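Local coordinates for protein NDP-rhamnosyltransferase (Saccharopolyspora spinosa, PDB 3TSA) that belongs to the glycosyltransferases and is built on the two-domain GT-B fold, at residues 35-38 against 39-42; 141-144 against 145-149; 276-279 against 280-284. All blocks are in the same frame, centred on the assembly; numbering follows the deposited sequence.

The three contacts are local turns met one after another along the chain. Interactions 1 and 2 both follow strands of the seven-stranded parallel sheet of the N-terminal half. Interaction 1 leads from strand 31-36 into helix 38-46, and interaction 2 fills the loop between strand 138-141 and helix 151-166. Their centres are about 21 Å apart. Interaction 3 belongs to the C-terminal half, after strand 272-274 at the outer edge of the second parallel sheet. Its centre lies about 23 Å from that of interaction 1 and about 25 Å from that of interaction 2. None touches another. Both halves of the GT-B fold thus hold such a turn after a sheet strand.

Interaction 1. Residues 35-38 against 39-42; sequences AAPP and ELQA
Pro37 is flanked by two side chains of helix 38-46. Glu39 crosses its ring at about a right angle, and Leu40 approaches at a slant. The Glu39 chain is bent at its second torsion (chi2 84°). The bend brings the carboxylate back toward Pro37, with Glu39 OE1 3.4 Å from Pro37 CB. This is a van der Waals contact. Pro38 and Glu39 run side by side and point the same way. The isobutyl group of Leu40 reaches Pro37 from another direction, with Leu40 CD1 4.0 Å from Pro37 CD. Leu40 CB also rests 4.2 Å from Ala36 CB, so the leucine bridges the end of the strand and the proline. It is buried and also touches Pro8.

The backbone ties the turn together. Leu40 N donates to Pro37 O at 2.9 Å and 163°. Gln41 N donates to Pro38 O at 3.3 Å. A water links the same Pro38 O, at 2.7 Å, to Ala42 N. Ala36 is also paired through its backbone with Ala52 and Ile54 in the neighbouring strand region. The arrangement is the strand-to-helix turn of a beta-alpha-beta unit, formed by strand 31-36, helix 38-46 and strand 50-53, in the Rossmann-like N-terminal domain of a GT-B protein.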
ATOM      1  N   ALA A  35       1.535   1.814 -14.789  1.00 14.28           N
ATOM      2  CA  ALA A  35       1.021   2.607 -15.915  1.00 16.41           C
ATOM      3  C   ALA A  35      -0.533   2.479 -15.816  1.00 16.42           C
ATOM      4  O   ALA A  35      -1.083   1.354 -15.885  1.00 17.53           O
ATOM      5  CB  ALA A  35       1.561   2.011 -17.270  1.00 15.12           C
ATOM      6  N   ALA A  36      -1.235   3.592 -15.613  1.00 18.49           N
ATOM      7  CA  ALA A  36      -2.631   3.577 -15.234  1.00 18.15           C
ATOM      8  C   ALA A  36      -3.450   4.476 -16.137  1.00 20.55           C
ATOM      9  O   ALA A  36      -3.229   5.710 -16.174  1.00 20.09           O
ATOM     10  CB  ALA A  36      -2.795   4.028 -13.790  1.00 17.86           C
ATOM     11  N   PRO A  37      -4.392   3.883 -16.868  1.00 21.62           N
ATOM     12  CA  PRO A  37      -5.357   4.777 -17.473  1.00 24.09           C
ATOM     13  C   PRO A  37      -6.296   5.225 -16.346  1.00 25.14           C
ATOM     14  O   PRO A  37      -6.228   4.674 -15.224  1.00 24.17           O
ATOM     15  CB  PRO A  37      -6.112   3.876 -18.489  1.00 24.46           C
ATOM     16  CG  PRO A  37      -5.990   2.536 -17.999  1.00 24.86           C
ATOM     17  CD  PRO A  37      -4.746   2.465 -17.040  1.00 22.77           C
ATOM     18  N   PRO A  38      -7.197   6.180 -16.636  1.00 27.32           N
ATOM     19  CA  PRO A  38      -8.128   6.769 -15.642  1.00 27.74           C
ATOM     20  C   PRO A  38      -8.864   5.758 -14.784  1.00 28.52           C
ATOM     21  O   PRO A  38      -9.001   5.998 -13.563  1.00 27.67           O
ATOM     22  CB  PRO A  38      -9.136   7.496 -16.541  1.00 29.45           C
ATOM     23  CG  PRO A  38      -8.196   8.012 -17.622  1.00 29.01           C
ATOM     24  CD  PRO A  38      -7.418   6.760 -17.976  1.00 26.71           C
ATOM     25  N   GLU A  39      -9.265   4.627 -15.391  1.00 28.33           N
ATOM     26  CA  GLU A  39     -10.037   3.537 -14.738  1.00 29.24           C
ATOM     27  C   GLU A  39      -9.318   2.913 -13.539  1.00 28.27           C
ATOM     28  O   GLU A  39      -9.958   2.366 -12.645  1.00 27.30           O
ATOM     29  CB  GLU A  39     -10.338   2.389 -15.723  1.00 31.75           C
ATOM     30  CG  GLU A  39     -11.343   2.687 -16.805  1.00 34.30           C
ATOM     31  CD  GLU A  39     -10.740   3.382 -18.024  1.00 40.63           C
ATOM     32  OE1 GLU A  39      -9.504   3.469 -18.155  1.00 36.24           O
ATOM     33  OE2 GLU A  39     -11.538   3.872 -18.874  1.00 42.23           O
ATOM     34  N   LEU A  40      -7.985   2.995 -13.559  1.00 24.74           N
ATOM     35  CA  LEU A  40      -7.186   2.281 -12.586  1.00 22.87           C
ATOM     36  C   LEU A  40      -6.569   3.197 -11.562  1.00 19.94           C
ATOM     37  O   LEU A  40      -6.023   2.737 -10.580  1.00 18.07           O
ATOM     38  CB  LEU A  40      -6.063   1.513 -13.282  1.00 23.85           C
ATOM     39  CG  LEU A  40      -6.297   0.150 -13.895  1.00 24.17           C
ATOM     40  CD1 LEU A  40      -4.858  -0.384 -14.171  1.00 21.34           C
ATOM     41  CD2 LEU A  40      -7.089  -0.774 -12.957  1.00 20.78           C
ATOM     42  N   GLN A  41      -6.699   4.498 -11.777  1.00 19.40           N
ATOM     43  CA  GLN A  41      -5.927   5.431 -10.927  1.00 20.49           C
ATOM     44  C   GLN A  41      -6.240   5.269  -9.443  1.00 20.82           C
ATOM     45  O   GLN A  41      -5.340   5.228  -8.597  1.00 20.01           O
ATOM     46  CB  GLN A  41      -6.163   6.882 -11.308  1.00 20.94           C
ATOM     47  CG  GLN A  41      -5.160   7.818 -10.625  1.00 24.71           C
ATOM     48  CD  GLN A  41      -5.445   9.251 -10.909  1.00 33.21           C
ATOM     49  OE1 GLN A  41      -6.566   9.720 -10.676  1.00 37.33           O
ATOM     50  NE2 GLN A  41      -4.432   9.986 -11.402  1.00 32.77           N
ATOM     51  N   ALA A  42      -7.530   5.263  -9.125  1.00 21.07           N
ATOM     52  CA  ALA A  42      -7.938   5.236  -7.733  1.00 19.76           C
ATOM     53  C   ALA A  42      -7.627   3.863  -7.060  1.00 17.12           C
ATOM     54  O   ALA A  42      -7.251   3.817  -5.867  1.00 17.88           O
ATOM     55  CB  ALA A  42      -9.512   5.659  -7.644  1.00 20.87           C
TER
HETATM   56  O   HOH W   1      -9.799   6.026 -10.940  1.00 25.42           O

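Interaction 2. Residues 141-144 against 145-149; sequences HRWG and VDPTA
Arg142 and Asp146 form a buried salt bridge across the loop. Arg142 NE gives its N-H to Asp146 OD2 at 2.7 Å and 160°. The oxygen accepts on its anti lone pair, and the guanidinium and carboxylate planes stand 62° apart. A water donates to Asp146 OD2 at 2.6 Å and accepts from Arg142 NH2 at 3.0 Å, closing a second path. Arg142 NH1 forms a salt bridge with Asp180 OD2, and NH2 also bonds to Pro192 O.

The other carboxylate oxygen, Asp146 OD1, takes two donors from Thr148. Thr148 OG1 donates to the syn lone pair of Asp146 OD1 at 2.7 Å. Thr148 N donates to Asp146 OD1 at 3.0 Å, which makes an Asx turn in the loop that follows strand 138-141. Asp146 CG, anti to its own N (chi1 178°), is turned toward Arg142.

Trp143 CZ2 lies 3.7 Å from Val145 O, and Trp143 NE1 donates to Asp317 OD2. A second water sits over one face of the indole, 3.1 Å above its plane. It accepts from Gly144 N and donates weakly to Val145 O. Gln187 satisfies Asp146 N through OE1 and Gly144 O through NE2.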
ATOM      1  N   HIS A 141       1.736 -11.825 -15.386  1.00 13.96           N
ATOM      2  CA  HIS A 141       1.035 -12.128 -14.118  1.00 14.15           C
ATOM      3  C   HIS A 141      -0.420 -12.543 -14.334  1.00 15.22           C
ATOM      4  O   HIS A 141      -1.229 -11.745 -14.819  1.00 13.42           O
ATOM      5  CB  HIS A 141       1.080 -10.871 -13.218  1.00 15.32           C
ATOM      6  CG  HIS A 141       0.737 -11.149 -11.793  1.00 19.32           C
ATOM      7  ND1 HIS A 141      -0.570 -11.251 -11.372  1.00 22.81           N
ATOM      8  CD2 HIS A 141       1.510 -11.381 -10.700  1.00 20.97           C
ATOM      9  CE1 HIS A 141      -0.589 -11.527 -10.076  1.00 20.58           C
ATOM     10  NE2 HIS A 141       0.652 -11.630  -9.645  1.00 19.78           N
ATOM     11  N   ARG A 142      -0.770 -13.763 -13.933  1.00 13.51           N
ATOM     12  CA  ARG A 142      -2.147 -14.201 -13.947  1.00 13.96           C
ATOM     13  C   ARG A 142      -2.867 -13.633 -12.745  1.00 14.10           C
ATOM     14  O   ARG A 142      -2.314 -13.583 -11.638  1.00 17.18           O
ATOM     15  CB  ARG A 142      -2.196 -15.727 -13.855  1.00 14.12           C
ATOM     16  CG  ARG A 142      -1.777 -16.308 -15.192  1.00 11.84           C
ATOM     17  CD  ARG A 142      -1.622 -17.833 -15.111  1.00 14.40           C
ATOM     18  NE  ARG A 142      -1.409 -18.313 -16.522  1.00 11.95           N
ATOM     19  CZ  ARG A 142      -0.650 -19.396 -16.785  1.00 14.90           C
ATOM     20  NH1 ARG A 142      -0.137 -20.159 -15.770  1.00 10.90           N
ATOM     21  NH2 ARG A 142      -0.403 -19.726 -18.077  1.00 16.90           N
ATOM     22  N   TRP A 143      -4.125 -13.246 -12.959  1.00 15.76           N
ATOM     23  CA  TRP A 143      -4.946 -12.876 -11.776  1.00 14.74           C
ATOM     24  C   TRP A 143      -5.601 -14.099 -11.131  1.00 16.40           C
ATOM     25  O   TRP A 143      -6.054 -14.054  -9.963  1.00 17.45           O
ATOM     26  CB  TRP A 143      -5.971 -11.811 -12.171  1.00 16.87           C
ATOM     27  CG  TRP A 143      -6.967 -12.421 -13.129  1.00 19.44           C
ATOM     28  CD1 TRP A 143      -8.070 -13.131 -12.787  1.00 22.70           C
ATOM     29  CD2 TRP A 143      -6.826 -12.528 -14.526  1.00 21.47           C
ATOM     30  NE1 TRP A 143      -8.682 -13.633 -13.906  1.00 26.02           N
ATOM     31  CE2 TRP A 143      -7.945 -13.278 -14.999  1.00 25.38           C
ATOM     32  CE3 TRP A 143      -5.909 -12.009 -15.453  1.00 25.03           C
ATOM     33  CZ2 TRP A 143      -8.150 -13.556 -16.337  1.00 25.41           C
ATOM     34  CZ3 TRP A 143      -6.106 -12.281 -16.803  1.00 30.49           C
ATOM     35  CH2 TRP A 143      -7.237 -13.063 -17.236  1.00 31.82           C
ATOM     36  N   GLY A 144      -5.657 -15.205 -11.867  1.00 15.11           N
ATOM     37  CA  GLY A 144      -6.326 -16.397 -11.347  1.00 13.28           C
ATOM     38  C   GLY A 144      -6.444 -17.467 -12.449  1.00 14.62           C
ATOM     39  O   GLY A 144      -5.459 -17.790 -13.075  1.00 13.42           O
ATOM     40  N   VAL A 145      -7.650 -18.002 -12.645  1.00 13.40           N
ATOM     41  CA  VAL A 145      -7.884 -18.970 -13.744  1.00 12.78           C
ATOM     42  C   VAL A 145      -7.634 -18.230 -15.067  1.00 12.84           C
ATOM     43  O   VAL A 145      -8.031 -17.049 -15.219  1.00 15.03           O
ATOM     44  CB  VAL A 145      -9.309 -19.542 -13.674  1.00 14.84           C
ATOM     45  CG1 VAL A 145      -9.573 -20.434 -14.889  1.00 15.20           C
ATOM     46  CG2 VAL A 145      -9.462 -20.366 -12.393  1.00 13.98           C
ATOM     47  N   ASP A 146      -6.875 -18.859 -15.950  1.00 13.50           N
ATOM     48  CA  ASP A 146      -6.382 -18.159 -17.191  1.00 11.96           C
ATOM     49  C   ASP A 146      -6.938 -18.949 -18.368  1.00 12.79           C
ATOM     50  O   ASP A 146      -6.392 -19.993 -18.710  1.00 14.87           O
ATOM     51  CB  ASP A 146      -4.830 -18.190 -17.193  1.00 12.14           C
ATOM     52  CG  ASP A 146      -4.229 -17.529 -18.459  1.00 14.96           C
ATOM     53  OD1 ASP A 146      -4.997 -17.111 -19.380  1.00 15.02           O
ATOM     54  OD2 ASP A 146      -3.006 -17.398 -18.515  1.00 17.47           O
ATOM     55  N   PRO A 147      -8.038 -18.444 -19.028  1.00 14.78           N
ATOM     56  CA  PRO A 147      -8.607 -19.150 -20.189  1.00 14.36           C
ATOM     57  C   PRO A 147      -8.147 -18.539 -21.501  1.00 16.42           C
ATOM     58  O   PRO A 147      -8.877 -18.586 -22.488  1.00 16.86           O
ATOM     59  CB  PRO A 147     -10.119 -18.920 -20.037  1.00 16.77           C
ATOM     60  CG  PRO A 147     -10.302 -17.969 -18.983  1.00 15.25           C
ATOM     61  CD  PRO A 147      -8.942 -17.404 -18.519  1.00 15.58           C
ATOM     62  N   THR A 148      -6.947 -17.960 -21.505  1.00 15.66           N
ATOM     63  CA  THR A 148      -6.506 -17.243 -22.722  1.00 16.47           C
ATOM     64  C   THR A 148      -5.875 -18.064 -23.792  1.00 16.88           C
ATOM     65  O   THR A 148      -5.717 -17.563 -24.896  1.00 17.26           O
ATOM     66  CB  THR A 148      -5.624 -15.991 -22.403  1.00 15.11           C
ATOM     67  OG1 THR A 148      -4.358 -16.378 -21.855  1.00 15.22           O
ATOM     68  CG2 THR A 148      -6.400 -15.013 -21.544  1.00 16.60           C
ATOM     69  N   ALA A 149      -5.505 -19.307 -23.495  1.00 17.89           N
ATOM     70  CA  ALA A 149      -4.906 -20.220 -24.525  1.00 18.50           C
ATOM     71  C   ALA A 149      -5.785 -20.476 -25.715  1.00 20.55           C
ATOM     72  O   ALA A 149      -5.318 -20.849 -26.836  1.00 21.67           O
ATOM     73  CB  ALA A 149      -4.502 -21.529 -23.956  1.00 19.03           C
TER
HETATM   74  O   HOH W   2      -0.886 -17.573 -20.093  1.00 22.94           O
HETATM   75  O   HOH W   3      -5.421 -15.310 -15.005  1.00 21.85           O

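Interaction 3. Residues 276-279 against 280-284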
ATOM      1  N   GLU A 276     -20.132  -1.794   5.216  1.00 24.57           N
ATOM      2  CA  GLU A 276     -19.776  -0.428   4.833  1.00 28.26           C
ATOM      3  C   GLU A 276     -18.387  -0.327   4.199  1.00 26.70           C
ATOM      4  O   GLU A 276     -17.466   0.145   4.853  1.00 29.71           O
ATOM      5  CB  GLU A 276     -19.855   0.482   6.076  1.00 29.21           C
ATOM      6  CG  GLU A 276     -21.244   1.017   6.371  1.00 32.96           C
ATOM      7  CD  GLU A 276     -21.701   2.012   5.314  1.00 35.83           C
ATOM      8  OE1 GLU A 276     -22.706   1.697   4.623  1.00 40.53           O
ATOM      9  OE2 GLU A 276     -21.027   3.051   5.114  1.00 33.18           O
ATOM     10  N   SER A 277     -18.228  -0.810   2.979  1.00 25.77           N
ATOM     11  CA  SER A 277     -16.905  -0.794   2.248  1.00 25.07           C
ATOM     12  C   SER A 277     -15.823  -1.498   3.093  1.00 23.74           C
ATOM     13  O   SER A 277     -14.783  -0.935   3.417  1.00 24.01           O
ATOM     14  CB  SER A 277     -16.458   0.624   1.894  1.00 26.09           C
ATOM     15  OG  SER A 277     -17.217   1.110   0.821  1.00 29.26           O
ATOM     16  N   VAL A 278     -16.094  -2.723   3.502  1.00 20.50           N
ATOM     17  CA  VAL A 278     -15.222  -3.383   4.467  1.00 19.17           C
ATOM     18  C   VAL A 278     -14.519  -4.516   3.717  1.00 19.74           C
ATOM     19  O   VAL A 278     -15.189  -5.421   3.235  1.00 19.08           O
ATOM     20  CB  VAL A 278     -16.005  -4.076   5.643  1.00 17.70           C
ATOM     21  CG1 VAL A 278     -14.972  -4.849   6.571  1.00 17.02           C
ATOM     22  CG2 VAL A 278     -16.806  -3.067   6.471  1.00 20.30           C
ATOM     23  N   PRO A 279     -13.177  -4.485   3.644  1.00 19.20           N
ATOM     24  CA  PRO A 279     -12.372  -5.535   2.992  1.00 19.39           C
ATOM     25  C   PRO A 279     -12.779  -6.919   3.496  1.00 19.43           C
ATOM     26  O   PRO A 279     -12.792  -7.173   4.722  1.00 18.82           O
ATOM     27  CB  PRO A 279     -10.948  -5.207   3.512  1.00 19.39           C
ATOM     28  CG  PRO A 279     -10.946  -3.703   3.479  1.00 20.53           C
ATOM     29  CD  PRO A 279     -12.331  -3.357   4.084  1.00 18.75           C
ATOM     30  N   LEU A 280     -13.089  -7.806   2.541  1.00 18.42           N
ATOM     31  CA  LEU A 280     -13.558  -9.127   2.861  1.00 21.25           C
ATOM     32  C   LEU A 280     -12.748  -9.852   3.925  1.00 20.28           C
ATOM     33  O   LEU A 280     -13.271 -10.500   4.815  1.00 19.38           O
ATOM     34  CB  LEU A 280     -13.483  -9.891   1.544  1.00 21.60           C
ATOM     35  CG  LEU A 280     -14.642 -10.761   1.278  1.00 29.37           C
ATOM     36  CD1 LEU A 280     -15.837  -9.841   1.290  1.00 31.34           C
ATOM     37  CD2 LEU A 280     -14.338 -11.452  -0.080  1.00 30.86           C
ATOM     38  N   ASN A 281     -11.436  -9.777   3.821  1.00 18.60           N
ATOM     39  CA  ASN A 281     -10.609 -10.567   4.664  1.00 19.75           C
ATOM     40  C   ASN A 281     -10.706 -10.176   6.127  1.00 19.21           C
ATOM     41  O   ASN A 281     -10.358 -10.950   7.004  1.00 20.66           O
ATOM     42  CB  ASN A 281      -9.154 -10.463   4.122  1.00 20.13           C
ATOM     43  CG  ASN A 281      -8.513  -9.170   4.453  1.00 24.31           C
ATOM     44  OD1 ASN A 281      -8.460  -8.244   3.633  1.00 31.83           O
ATOM     45  ND2 ASN A 281      -8.008  -9.077   5.672  1.00 22.60           N
ATOM     46  N   LEU A 282     -11.204  -8.976   6.414  1.00 20.55           N
ATOM     47  CA  LEU A 282     -11.345  -8.541   7.806  1.00 18.19           C
ATOM     48  C   LEU A 282     -12.418  -9.329   8.575  1.00 20.06           C
ATOM     49  O   LEU A 282     -12.332  -9.451   9.809  1.00 20.91           O
ATOM     50  CB  LEU A 282     -11.640  -7.034   7.838  1.00 18.59           C
ATOM     51  CG  LEU A 282     -10.506  -6.165   7.270  1.00 18.94           C
ATOM     52  CD1 LEU A 282     -10.857  -4.671   7.265  1.00 19.21           C
ATOM     53  CD2 LEU A 282      -9.220  -6.458   8.123  1.00 19.09           C
ATOM     54  N   PHE A 283     -13.390  -9.917   7.883  1.00 16.27           N
ATOM     55  CA  PHE A 283     -14.488 -10.607   8.581  1.00 16.38           C
ATOM     56  C   PHE A 283     -14.851 -11.963   7.996  1.00 15.58           C
ATOM     57  O   PHE A 283     -15.676 -12.709   8.546  1.00 15.39           O
ATOM     58  CB  PHE A 283     -15.739  -9.738   8.580  1.00 16.56           C
ATOM     59  CG  PHE A 283     -16.322  -9.515   7.197  1.00 14.90           C
ATOM     60  CD1 PHE A 283     -17.203 -10.421   6.641  1.00 14.90           C
ATOM     61  CD2 PHE A 283     -16.020  -8.361   6.499  1.00 15.39           C
ATOM     62  CE1 PHE A 283     -17.779 -10.172   5.377  1.00 14.00           C
ATOM     63  CE2 PHE A 283     -16.542  -8.118   5.255  1.00 15.41           C
ATOM     64  CZ  PHE A 283     -17.422  -9.055   4.671  1.00 16.86           C
ATOM     65  N   LEU A 284     -14.264 -12.305   6.861  1.00 17.14           N
ATOM     66  CA  LEU A 284     -14.699 -13.508   6.212  1.00 17.15           C
ATOM     67  C   LEU A 284     -14.505 -14.801   7.033  1.00 16.52           C
ATOM     68  O   LEU A 284     -15.275 -15.770   6.877  1.00 15.79           O
ATOM     69  CB  LEU A 284     -14.089 -13.593   4.808  1.00 17.34           C
ATOM     70  CG  LEU A 284     -14.903 -14.363   3.793  1.00 17.91           C
ATOM     71  CD1 LEU A 284     -16.408 -13.950   3.551  1.00 17.50           C
ATOM     72  CD2 LEU A 284     -14.153 -14.378   2.461  1.00 17.52           C
TER
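Pro279 and Leu282 lie side by side and point the same way, with Leu282 CD1 3.7 Å from Pro279 CD. The methyl also approaches Pro279 CB and CG, so one leucine branch follows the proline ring. CG of Leu282 stands anti to its carbonyl carbon (chi1 -63°), which directs the branch back along the ring. Leu282 CB packs 3.3 Å from Pro279 O. Leu282 N donates to Pro279 O at 2.9 Å and 153°. Thr50 of the second subunit packs against both Pro279 and Leu282.

Val278 meets the ring of Phe283 at a slant. Val278 CG1 lies 3.7 Å from Phe283 CD2. Val278 O sits at the ring edge, in plane, 3.6 Å from Phe283 CE2. One face of the Phe283 ring has Leu280 O 3.8 Å above it, displaced toward the rim. That oxygen also accepts the backbone N-H of Phe283 and of Leu284. The Phe283 ring also meets that of Trp211.

The side-chain contacts among Val278, Pro279, Leu282 and Phe283 are apolar, while the polar link between their segments is the backbone bond to Pro279 O. Backbone bonding and hydrophobic packing thus fix the turn, and its proline-leucine surface contributes to the subunit interface.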